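Local atomic coordinates of MaoC family protein (Mycobacterium tuberculosis H37Rv, PDB entry 3KHP), a protein that probably catalyses the reversible dehydration of (3R)-3-hydroxyacyl thioesters to enoyl thioesters, as a MaoC-family hydratase with a double hot-dog fold. Residues A[50-55]-A[231-236]; A[36-41]-A[81-86]; A[208-211]-A[216-219]. All coordinates share one frame; numbering follows the deposited sequence.

Contact 1 of 3, residues A[50-55]-A[231-236]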
ATOM      1  N   ILE A  50      -4.774   1.192  -4.696  1.00 12.12           N
ATOM      2  CA  ILE A  50      -3.589   2.053  -4.872  1.00 12.47           C
ATOM      3  C   ILE A  50      -2.439   1.175  -5.337  1.00 12.98           C
ATOM      4  O   ILE A  50      -1.694   1.568  -6.184  1.00 12.52           O
ATOM      5  CB  ILE A  50      -3.222   2.780  -3.579  1.00 12.89           C
ATOM      6  CG1 ILE A  50      -4.288   3.830  -3.237  1.00 13.52           C
ATOM      7  CG2 ILE A  50      -1.857   3.444  -3.683  1.00 11.81           C
ATOM      8  CD1 ILE A  50      -4.309   4.208  -1.701  1.00 11.82           C
ATOM      9  N   GLY A  51      -2.372  -0.054  -4.807  1.00 13.79           N
ATOM     10  CA  GLY A  51      -1.405  -1.050  -5.225  1.00 13.75           C
ATOM     11  C   GLY A  51      -1.368  -1.277  -6.717  1.00 14.00           C
ATOM     12  O   GLY A  51      -0.293  -1.424  -7.285  1.00 14.28           O
ATOM     13  N   VAL A  52      -2.534  -1.302  -7.364  1.00 13.32           N
ATOM     14  CA  VAL A  52      -2.572  -1.502  -8.793  1.00 12.74           C
ATOM     15  C   VAL A  52      -2.760  -0.172  -9.538  1.00 13.50           C
ATOM     16  O   VAL A  52      -3.148  -0.122 -10.714  1.00 12.25           O
ATOM     17  CB  VAL A  52      -3.608  -2.573  -9.185  1.00 13.65           C
ATOM     18  CG1 VAL A  52      -3.177  -3.938  -8.622  1.00  8.99           C
ATOM     19  CG2 VAL A  52      -5.052  -2.196  -8.744  1.00 11.57           C
ATOM     20  N   GLY A  53      -2.429   0.901  -8.832  1.00 13.25           N
ATOM     21  CA  GLY A  53      -2.178   2.167  -9.445  1.00 13.81           C
ATOM     22  C   GLY A  53      -3.335   3.164  -9.510  1.00 14.17           C
ATOM     23  O   GLY A  53      -3.206   4.190 -10.149  1.00 14.84           O
ATOM     24  N   ALA A  54      -4.460   2.830  -8.905  1.00 14.27           N
ATOM     25  CA  ALA A  54      -5.591   3.723  -8.791  1.00 14.58           C
ATOM     26  C   ALA A  54      -5.176   4.897  -7.919  1.00 15.51           C
ATOM     27  O   ALA A  54      -4.523   4.691  -6.884  1.00 14.68           O
ATOM     28  CB  ALA A  54      -6.786   2.968  -8.130  1.00 13.46           C
ATOM     29  N   GLY A  55      -5.592   6.109  -8.313  1.00 15.69           N
ATOM     30  CA  GLY A  55      -5.202   7.359  -7.629  1.00 15.65           C
ATOM     31  C   GLY A  55      -6.357   8.350  -7.413  1.00 16.25           C
ATOM     32  O   GLY A  55      -7.532   7.975  -7.233  1.00 15.69           O
ATOM     33  N   GLY A 231       3.571  -9.874 -11.202  1.00 14.37           N
ATOM     34  CA  GLY A 231       2.667 -10.220 -12.305  1.00 13.97           C
ATOM     35  C   GLY A 231       1.188  -9.892 -12.000  1.00 14.32           C
ATOM     36  O   GLY A 231       0.444  -9.375 -12.856  1.00 13.20           O
ATOM     37  N   LEU A 232       0.759 -10.185 -10.787  1.00 13.79           N
ATOM     38  CA  LEU A 232      -0.608  -9.885 -10.411  1.00 14.64           C
ATOM     39  C   LEU A 232      -0.870  -8.369 -10.348  1.00 15.24           C
ATOM     40  O   LEU A 232      -2.024  -7.944 -10.493  1.00 15.18           O
ATOM     41  CB  LEU A 232      -0.979 -10.595  -9.117  1.00 14.00           C
ATOM     42  CG  LEU A 232      -1.120 -12.134  -9.306  1.00 12.99           C
ATOM     43  CD1 LEU A 232      -1.401 -12.801  -7.981  1.00  9.66           C
ATOM     44  CD2 LEU A 232      -2.221 -12.488 -10.382  1.00 12.20           C
ATOM     45  N   CYS A 233       0.186  -7.561 -10.169  1.00 14.86           N
ATOM     46  CA  CYS A 233       0.000  -6.126 -10.154  1.00 14.63           C
ATOM     47  C   CYS A 233      -0.304  -5.662 -11.583  1.00 15.41           C
ATOM     48  O   CYS A 233      -1.289  -4.966 -11.807  1.00 16.24           O
ATOM     49  CB  CYS A 233       1.202  -5.415  -9.588  1.00 13.96           C
ATOM     50  SG  CYS A 233       1.007  -3.635  -9.569  1.00 13.05           S
ATOM     51  N   THR A 234       0.523  -6.091 -12.535  1.00 14.79           N
ATOM     52  CA  THR A 234       0.264  -5.916 -13.950  1.00 14.73           C
ATOM     53  C   THR A 234      -1.156  -6.325 -14.347  1.00 15.31           C
ATOM     54  O   THR A 234      -1.847  -5.619 -15.086  1.00 16.43           O
ATOM     55  CB  THR A 234       1.277  -6.729 -14.783  1.00 14.26           C
ATOM     56  OG1 THR A 234       2.602  -6.287 -14.469  1.00 13.84           O
ATOM     57  CG2 THR A 234       1.084  -6.555 -16.220  1.00 11.84           C
ATOM     58  N   TYR A 235      -1.581  -7.472 -13.868  1.00 15.57           N
ATOM     59  CA  TYR A 235      -2.914  -7.986 -14.121  1.00 15.93           C
ATOM     60  C   TYR A 235      -4.006  -7.057 -13.551  1.00 16.30           C
ATOM     61  O   TYR A 235      -4.979  -6.760 -14.220  1.00 16.25           O
ATOM     62  CB  TYR A 235      -3.004  -9.344 -13.491  1.00 15.49           C
ATOM     63  CG  TYR A 235      -4.261 -10.140 -13.649  1.00 15.36           C
ATOM     64  CD1 TYR A 235      -4.541 -10.818 -14.843  1.00 15.42           C
ATOM     65  CD2 TYR A 235      -5.104 -10.341 -12.567  1.00 13.93           C
ATOM     66  CE1 TYR A 235      -5.673 -11.624 -14.963  1.00 13.18           C
ATOM     67  CE2 TYR A 235      -6.228 -11.140 -12.682  1.00 14.59           C
ATOM     68  CZ  TYR A 235      -6.497 -11.789 -13.881  1.00 14.53           C
ATOM     69  OH  TYR A 235      -7.597 -12.646 -13.959  1.00 15.82           O
ATOM     70  N   GLY A 236      -3.799  -6.566 -12.344  1.00 16.80           N
ATOM     71  CA  GLY A 236      -4.690  -5.550 -11.769  1.00 17.15           C
ATOM     72  C   GLY A 236      -4.709  -4.236 -12.548  1.00 16.79           C
ATOM     73  O   GLY A 236      -5.744  -3.581 -12.626  1.00 16.91           O
TER

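Contact 2 of 3, residues A[36-41]-A[81-86]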
ATOM      1  N   MET A  36     -10.928 -22.199   3.934  1.00 34.70           N
ATOM      2  CA  MET A  36     -10.166 -21.213   4.663  1.00 35.18           C
ATOM      3  C   MET A  36     -10.915 -19.893   4.528  1.00 33.63           C
ATOM      4  O   MET A  36     -11.280 -19.486   3.415  1.00 31.90           O
ATOM      5  CB  MET A  36      -8.757 -21.118   4.094  1.00 35.91           C
ATOM      6  CG  MET A  36      -7.788 -20.378   4.991  1.00 39.82           C
ATOM      7  SD  MET A  36      -6.217 -20.013   4.123  1.00 46.23           S
ATOM      8  CE  MET A  36      -5.350 -21.593   4.167  1.00 46.36           C
ATOM      9  N   LEU A  37     -11.139 -19.251   5.671  1.00 32.29           N
ATOM     10  CA  LEU A  37     -11.762 -17.927   5.746  1.00 32.23           C
ATOM     11  C   LEU A  37     -10.778 -16.778   5.366  1.00 30.40           C
ATOM     12  O   LEU A  37      -9.704 -16.640   5.973  1.00 30.54           O
ATOM     13  CB  LEU A  37     -12.273 -17.707   7.173  1.00 32.37           C
ATOM     14  CG  LEU A  37     -13.668 -17.105   7.347  1.00 35.76           C
ATOM     15  CD1 LEU A  37     -14.803 -17.977   6.711  1.00 36.41           C
ATOM     16  CD2 LEU A  37     -13.924 -16.878   8.859  1.00 37.29           C
ATOM     17  N   PHE A  38     -11.106 -16.017   4.329  1.00 28.62           N
ATOM     18  CA  PHE A  38     -10.398 -14.787   4.009  0.50 27.59           C
ATOM     19  C   PHE A  38     -11.296 -13.593   4.369  1.00 28.14           C
ATOM     20  O   PHE A  38     -12.399 -13.490   3.849  1.00 27.82           O
ATOM     21  CB  PHE A  38     -10.010 -14.770   2.529  0.50 26.66           C
ATOM     22  CG  PHE A  38      -8.827 -15.666   2.186  0.50 23.64           C
ATOM     23  CD1 PHE A  38      -7.571 -15.124   1.941  0.50 19.49           C
ATOM     24  CD2 PHE A  38      -8.976 -17.044   2.106  0.50 19.99           C
ATOM     25  CE1 PHE A  38      -6.490 -15.936   1.618  0.50 18.92           C
ATOM     26  CE2 PHE A  38      -7.905 -17.849   1.779  0.50 19.33           C
ATOM     27  CZ  PHE A  38      -6.661 -17.299   1.533  0.50 17.86           C
ATOM     28  N   GLU A  39     -10.795 -12.723   5.248  1.00 28.55           N
ATOM     29  CA  GLU A  39     -11.485 -11.548   5.715  1.00 28.98           C
ATOM     30  C   GLU A  39     -10.685 -10.314   5.398  1.00 27.02           C
ATOM     31  O   GLU A  39      -9.470 -10.329   5.486  1.00 27.33           O
ATOM     32  CB  GLU A  39     -11.609 -11.571   7.234  1.00 29.71           C
ATOM     33  CG  GLU A  39     -12.459 -12.658   7.810  1.00 34.52           C
ATOM     34  CD  GLU A  39     -12.879 -12.305   9.232  1.00 38.80           C
ATOM     35  OE1 GLU A  39     -12.410 -12.969  10.175  1.00 40.02           O
ATOM     36  OE2 GLU A  39     -13.631 -11.305   9.377  1.00 43.28           O
ATOM     37  N   TRP A  40     -11.383  -9.226   5.121  1.00 25.15           N
ATOM     38  CA  TRP A  40     -10.749  -7.973   4.782  1.00 23.97           C
ATOM     39  C   TRP A  40     -11.652  -6.810   5.192  1.00 23.45           C
ATOM     40  O   TRP A  40     -12.862  -6.994   5.343  1.00 23.63           O
ATOM     41  CB  TRP A  40     -10.451  -7.957   3.284  1.00 23.12           C
ATOM     42  CG  TRP A  40     -11.642  -7.851   2.415  1.00 22.10           C
ATOM     43  CD1 TRP A  40     -12.217  -6.696   1.962  1.00 20.21           C
ATOM     44  CD2 TRP A  40     -12.400  -8.924   1.837  1.00 19.45           C
ATOM     45  NE1 TRP A  40     -13.286  -6.988   1.163  1.00 19.51           N
ATOM     46  CE2 TRP A  40     -13.431  -8.343   1.081  1.00 18.52           C
ATOM     47  CE3 TRP A  40     -12.316 -10.314   1.900  1.00 19.49           C
ATOM     48  CZ2 TRP A  40     -14.354  -9.098   0.379  1.00 19.12           C
ATOM     49  CZ3 TRP A  40     -13.237 -11.058   1.216  1.00 19.12           C
ATOM     50  CH2 TRP A  40     -14.243 -10.457   0.461  1.00 19.04           C
ATOM     51  N   THR A  41     -11.053  -5.638   5.409  1.00 22.57           N
ATOM     52  CA  THR A  41     -11.788  -4.411   5.699  1.00 21.58           C
ATOM     53  C   THR A  41     -11.546  -3.468   4.540  1.00 20.88           C
ATOM     54  O   THR A  41     -10.811  -3.816   3.581  1.00 20.63           O
ATOM     55  CB  THR A  41     -11.310  -3.723   6.978  1.00 22.56           C
ATOM     56  OG1 THR A  41      -9.945  -3.314   6.808  1.00 23.12           O
ATOM     57  CG2 THR A  41     -11.448  -4.681   8.217  1.00 22.60           C
ATOM     58  N   CYS A  81      -8.416 -12.249  -2.122  1.00 17.54           N
ATOM     59  CA  CYS A  81      -9.426 -12.845  -1.217  1.00 17.36           C
ATOM     60  C   CYS A  81      -9.946 -14.207  -1.647  1.00 17.55           C
ATOM     61  O   CYS A  81     -10.740 -14.820  -0.927  1.00 17.75           O
ATOM     62  CB  CYS A  81     -10.652 -11.916  -1.032  1.00 16.80           C
ATOM     63  SG  CYS A  81     -11.543 -11.539  -2.519  1.00 16.73           S
ATOM     64  N   CYS A  82      -9.565 -14.664  -2.821  1.00 18.06           N
ATOM     65  CA  CYS A  82      -9.973 -16.001  -3.277  1.00 18.99           C
ATOM     66  C   CYS A  82      -8.855 -16.725  -4.008  1.00 18.84           C
ATOM     67  O   CYS A  82      -9.071 -17.210  -5.113  1.00 17.89           O
ATOM     68  CB  CYS A  82     -11.195 -15.903  -4.198  1.00 19.67           C
ATOM     69  SG  CYS A  82     -12.046 -17.506  -4.518  1.00 20.62           S
ATOM     70  N   PRO A  83      -7.661 -16.801  -3.398  1.00 19.62           N
ATOM     71  CA  PRO A  83      -6.505 -17.339  -4.096  1.00 20.99           C
ATOM     72  C   PRO A  83      -6.589 -18.861  -4.264  1.00 22.04           C
ATOM     73  O   PRO A  83      -6.898 -19.549  -3.315  1.00 22.20           O
ATOM     74  CB  PRO A  83      -5.332 -16.973  -3.171  1.00 20.81           C
ATOM     75  CG  PRO A  83      -5.902 -16.860  -1.856  1.00 20.15           C
ATOM     76  CD  PRO A  83      -7.359 -16.526  -1.986  1.00 19.66           C
ATOM     77  N   ALA A  84      -6.326 -19.361  -5.462  1.00 23.19           N
ATOM     78  CA  ALA A  84      -6.294 -20.795  -5.720  1.00 24.59           C
ATOM     79  C   ALA A  84      -5.006 -21.436  -5.164  1.00 26.03           C
ATOM     80  O   ALA A  84      -4.822 -22.648  -5.254  1.00 26.56           O
ATOM     81  CB  ALA A  84      -6.444 -21.074  -7.233  1.00 23.62           C
ATOM     82  N   PHE A  85      -4.158 -20.637  -4.541  1.00 27.76           N
ATOM     83  CA  PHE A  85      -2.808 -21.060  -4.223  1.00 29.85           C
ATOM     84  C   PHE A  85      -2.656 -22.274  -3.300  1.00 30.40           C
ATOM     85  O   PHE A  85      -1.821 -23.118  -3.565  1.00 29.52           O
ATOM     86  CB  PHE A  85      -2.005 -19.880  -3.670  1.00 30.69           C
ATOM     87  CG  PHE A  85      -1.612 -18.859  -4.721  1.00 32.77           C
ATOM     88  CD1 PHE A  85      -1.466 -19.212  -6.067  1.00 35.62           C
ATOM     89  CD2 PHE A  85      -1.361 -17.541  -4.353  1.00 35.52           C
ATOM     90  CE1 PHE A  85      -1.067 -18.267  -7.033  1.00 36.33           C
ATOM     91  CE2 PHE A  85      -0.978 -16.582  -5.310  1.00 36.44           C
ATOM     92  CZ  PHE A  85      -0.826 -16.955  -6.658  1.00 36.67           C
ATOM     93  N   GLY A  86      -3.448 -22.347  -2.233  1.00 31.10           N
ATOM     94  CA  GLY A  86      -3.386 -23.446  -1.281  1.00 31.43           C
ATOM     95  C   GLY A  86      -3.330 -24.851  -1.877  1.00 31.65           C
ATOM     96  O   GLY A  86      -2.713 -25.740  -1.302  1.00 31.40           O
TER

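Contact 3 of 3, residues A[208-211]-A[216-219]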
ATOM      1  N   ARG A 208       5.064 -10.589  -0.324  1.00 16.49           N
ATOM      2  CA  ARG A 208       6.317  -9.961   0.185  1.00 16.18           C
ATOM      3  C   ARG A 208       7.584 -10.489  -0.474  1.00 15.48           C
ATOM      4  O   ARG A 208       8.695 -10.149  -0.055  1.00 15.13           O
ATOM      5  CB  ARG A 208       6.432 -10.196   1.709  1.00 16.00           C
ATOM      6  CG  ARG A 208       5.226  -9.738   2.524  1.00 15.29           C
ATOM      7  CD  ARG A 208       5.020  -8.199   2.469  1.00 16.33           C
ATOM      8  NE  ARG A 208       4.084  -7.760   3.496  1.00 15.66           N
ATOM      9  CZ  ARG A 208       4.385  -7.624   4.780  1.00 16.48           C
ATOM     10  NH1 ARG A 208       5.612  -7.875   5.220  1.00 18.27           N
ATOM     11  NH2 ARG A 208       3.456  -7.245   5.637  1.00 17.66           N
ATOM     12  N   ASN A 209       7.423 -11.310  -1.501  1.00 15.68           N
ATOM     13  CA  ASN A 209       8.559 -11.949  -2.146  1.00 16.30           C
ATOM     14  C   ASN A 209       9.580 -10.903  -2.582  1.00 15.82           C
ATOM     15  O   ASN A 209       9.247  -9.980  -3.267  1.00 16.09           O
ATOM     16  CB  ASN A 209       8.117 -12.792  -3.341  1.00 17.05           C
ATOM     17  CG  ASN A 209       9.295 -13.608  -3.956  1.00 19.18           C
ATOM     18  OD1 ASN A 209      10.313 -13.034  -4.361  1.00 19.68           O
ATOM     19  ND2 ASN A 209       9.180 -14.947  -3.943  1.00 18.88           N
ATOM     20  N   PRO A 210      10.841 -11.053  -2.186  1.00 16.08           N
ATOM     21  CA  PRO A 210      11.778  -9.951  -2.406  1.00 15.95           C
ATOM     22  C   PRO A 210      12.238  -9.781  -3.840  1.00 15.17           C
ATOM     23  O   PRO A 210      12.915  -8.814  -4.166  1.00 15.15           O
ATOM     24  CB  PRO A 210      12.953 -10.299  -1.512  1.00 16.19           C
ATOM     25  CG  PRO A 210      12.840 -11.750  -1.288  1.00 16.40           C
ATOM     26  CD  PRO A 210      11.381 -12.043  -1.249  1.00 15.78           C
ATOM     27  N   LEU A 211      11.872 -10.693  -4.695  1.00 14.73           N
ATOM     28  CA  LEU A 211      12.040 -10.485  -6.131  1.00 15.24           C
ATOM     29  C   LEU A 211      11.464  -9.097  -6.570  1.00 14.65           C
ATOM     30  O   LEU A 211      11.945  -8.477  -7.500  1.00 14.32           O
ATOM     31  CB  LEU A 211      11.310 -11.620  -6.823  1.00 15.51           C
ATOM     32  CG  LEU A 211      11.112 -11.639  -8.329  1.00 18.26           C
ATOM     33  CD1 LEU A 211      12.451 -11.564  -9.020  1.00 15.63           C
ATOM     34  CD2 LEU A 211      10.336 -12.933  -8.651  1.00 19.61           C
ATOM     35  N   TRP A 216      19.086  -6.433  -4.328  1.00 18.96           N
ATOM     36  CA  TRP A 216      20.088  -7.468  -4.087  1.00 19.25           C
ATOM     37  C   TRP A 216      19.545  -8.800  -4.577  1.00 19.45           C
ATOM     38  O   TRP A 216      20.148  -9.445  -5.443  1.00 19.21           O
ATOM     39  CB  TRP A 216      20.429  -7.570  -2.613  1.00 18.66           C
ATOM     40  CG  TRP A 216      21.555  -8.446  -2.356  1.00 19.43           C
ATOM     41  CD1 TRP A 216      22.878  -8.088  -2.330  1.00 20.32           C
ATOM     42  CD2 TRP A 216      21.508  -9.836  -2.075  1.00 17.89           C
ATOM     43  NE1 TRP A 216      23.644  -9.168  -2.042  1.00 20.57           N
ATOM     44  CE2 TRP A 216      22.839 -10.263  -1.880  1.00 20.15           C
ATOM     45  CE3 TRP A 216      20.479 -10.764  -1.967  1.00 18.62           C
ATOM     46  CZ2 TRP A 216      23.174 -11.590  -1.592  1.00 19.04           C
ATOM     47  CZ3 TRP A 216      20.802 -12.096  -1.685  1.00 20.56           C
ATOM     48  CH2 TRP A 216      22.149 -12.496  -1.512  1.00 19.19           C
ATOM     49  N   PHE A 217      18.375  -9.160  -4.052  1.00 19.40           N
ATOM     50  CA  PHE A 217      17.774 -10.421  -4.349  1.00 19.85           C
ATOM     51  C   PHE A 217      17.405 -10.543  -5.814  1.00 20.28           C
ATOM     52  O   PHE A 217      17.617 -11.586  -6.432  1.00 20.29           O
ATOM     53  CB  PHE A 217      16.521 -10.607  -3.530  1.00 20.58           C
ATOM     54  CG  PHE A 217      15.901 -11.932  -3.715  1.00 21.32           C
ATOM     55  CD1 PHE A 217      16.231 -13.002  -2.874  1.00 23.66           C
ATOM     56  CD2 PHE A 217      15.008 -12.144  -4.750  1.00 21.49           C
ATOM     57  CE1 PHE A 217      15.647 -14.287  -3.105  1.00 22.58           C
ATOM     58  CE2 PHE A 217      14.450 -13.393  -4.978  1.00 20.60           C
ATOM     59  CZ  PHE A 217      14.778 -14.461  -4.159  1.00 20.26           C
ATOM     60  N   ALA A 218      16.816  -9.482  -6.351  1.00 19.72           N
ATOM     61  CA  ALA A 218      16.314  -9.477  -7.697  1.00 18.94           C
ATOM     62  C   ALA A 218      17.452  -9.826  -8.620  1.00 18.50           C
ATOM     63  O   ALA A 218      17.270 -10.577  -9.563  1.00 18.05           O
ATOM     64  CB  ALA A 218      15.724  -8.092  -8.074  1.00 18.00           C
ATOM     65  N   THR A 219      18.621  -9.266  -8.359  1.00 18.57           N
ATOM     66  CA  THR A 219      19.777  -9.541  -9.223  1.00 18.38           C
ATOM     67  C   THR A 219      20.596 -10.825  -8.848  1.00 18.00           C
ATOM     68  O   THR A 219      20.938 -11.609  -9.722  1.00 17.73           O
ATOM     69  CB  THR A 219      20.708  -8.353  -9.341  1.00 17.72           C
ATOM     70  OG1 THR A 219      21.767  -8.712 -10.246  1.00 24.47           O
ATOM     71  CG2 THR A 219      21.314  -7.980  -8.048  1.00 13.85           C
TER

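Contact 1 of 3, residues A[50-55]-A[231-236]
Val52 carries the apolar part of this contact, leaning its branched end on the backbone of helix 231-245. Val52 CG1 meets the helix at two places, 3.8 Å from Cys233 O and 3.8 Å from Gly236 CA, so it lies across the turn that joins those two residues. With CG1 anti to the carbonyl carbon of Val52 (chi1 -65°), that methyl faces the turn. Val52 CG1 also comes within 4.3 Å of Cys233 SG, while Val52 CB sits 3.9 Å from Gly236 C. Gly236 has only hydrogens on the side facing Val52, and the two CA atoms approach to 5.5 Å. The helix belongs to the MaoC-like half of a double hot-dog fold, in which a long helix is wrapped by an antiparallel sheet, whereas 50-55 comes from the N-terminal half; the contact therefore ties the two halves together in the buried interior. Tyr202, from helix 198-202, packs against both Val52 and Cys233. The polar part is centred on Gly51 O, which Cys233 SG approaches to 3.4 Å; the sulfur is carried there by a first torsion of 180°. That same carbonyl accepts a hydrogen bond from Gln198 NE2, and Val52 O accepts one from Arg240 NE, further along helix 231-245. Within 50-55 the backbone ends helix 42-51 in a Schellman motif. Gly53 N bonds to Ile50 O at 2.8 Å, Ala54 N bonds to the carbonyl just before Ile50, and Gly53 takes the positive phi (95°) of the C-prime position, turning the chain away just beyond Val52.

Contact 2 of 3, residues A[36-41]-A[81-86]
Trp40 and Phe38 project from the same side of strand 36-40 onto Cys81 and Pro83, where the chain leaves the short helix 78-81. The strand is the outermost one on the N-terminal side of the chain's antiparallel sheet, paired with strand 116-129 in the first half of the double hot-dog fold, and segment 81-86 is packed against the side of the strand that carries Phe38 and Trp40. Trp40 holds CG between its backbone N and carbonyl carbon (chi1 70°), which lays the six-membered ring against Cys81. Cys81 CB touches Trp40 CZ3 at 3.5 Å. Cys81 SG stands over the face, 4.5 Å from the centroid of the Trp40 six-membered ring and 27° off the normal, a sulfur-aromatic contact. The indole is fixed at its other end by a hydrogen bond from Trp40 NE1 to Pro113 O, and Tyr77 meets it edge-to-face. Phe38 was modelled in two conformers, so the contacts of the one described are less certain. In it, CG anti to the carbonyl carbon (chi1 -76°) turns the ring toward segment 81-86, where Pro83, approaching from the opposite direction, can lie over its face. Pro83 CD makes a CH-pi contact there, 3.9 Å from the centroid of the Phe38 ring and offset toward the rim. Pro83 CG reaches Phe38 CZ at 3.5 Å, while at the root of the side chain Phe38 CB lies 3.5 Å from Cys81 O.

Contact 3 of 3, residues A[208-211]-A[216-219]
The ring of Phe217, on helix 215-220, is covered over one face by Pro210 and flanked by Leu211, with Asn209 at the margin. Just ahead of these three, the guanidinium of Arg208 makes salt bridges to Asp42 and Glu64 of the second subunit. Asn209 folds its amide forward: Asn209 OD1 accepts from Leu211 N at 2.8 Å, with an N-H...O angle of 157° and the donor in the carbonyl plane. This Asx turn bends the chain around Pro210, and the amide plane stands steeply to that of the Phe217 ring. Pro210 supplies the main apolar touch. Pro210 CG sits over the centre of the Phe217 face, 3.9 Å from the centroid and 11° off the normal, a well-formed CH-pi contact; CG anti to the Phe217 N (chi1 -176°) sets the ring face against it. Leu211 meets the ring obliquely, mainly through its backbone N and CB, with Leu211 N 3.5 Å from Phe217 CD2 and Leu211 CB 4.1 Å from Phe217 CE2, while Leu211 O rests 3.8 Å from Ala218 CB. The sequence Asp-Arg-Asn-Pro-Leu-His here matches the hydratase 2 motif, which in relatives carries the catalytic aspartate and histidine. The turn lies near the surface between helices 198-202 and 215-220; Leu211 bonds by its backbone to Ile228, and Ala218 of helix 215-220 to Phe224, so turn and helix are both tied to the loop leading to helix 231-245.

In the fold
Contacts 1 and 2 interlock along the chain: strand 36-40 runs directly into helix 42-51, and their segments alternate, with centres 18 Å apart and nearest atoms about 4 Å apart. Contact 2 stays within the N-terminal hydratase half, contact 3 within the MaoC-like half, and contact 1 joins the two. Contact 3 is nested in the loop that contact 1 closes, 19 Å from it between centres; both reach the second subunit. Contacts 2 and 3 are the farthest apart, 24 Å between centres. In relatives the catalytic Asp and His of the hydratase 2 motif flank the stretch matching 208-211, so the active site probably borders contact 3.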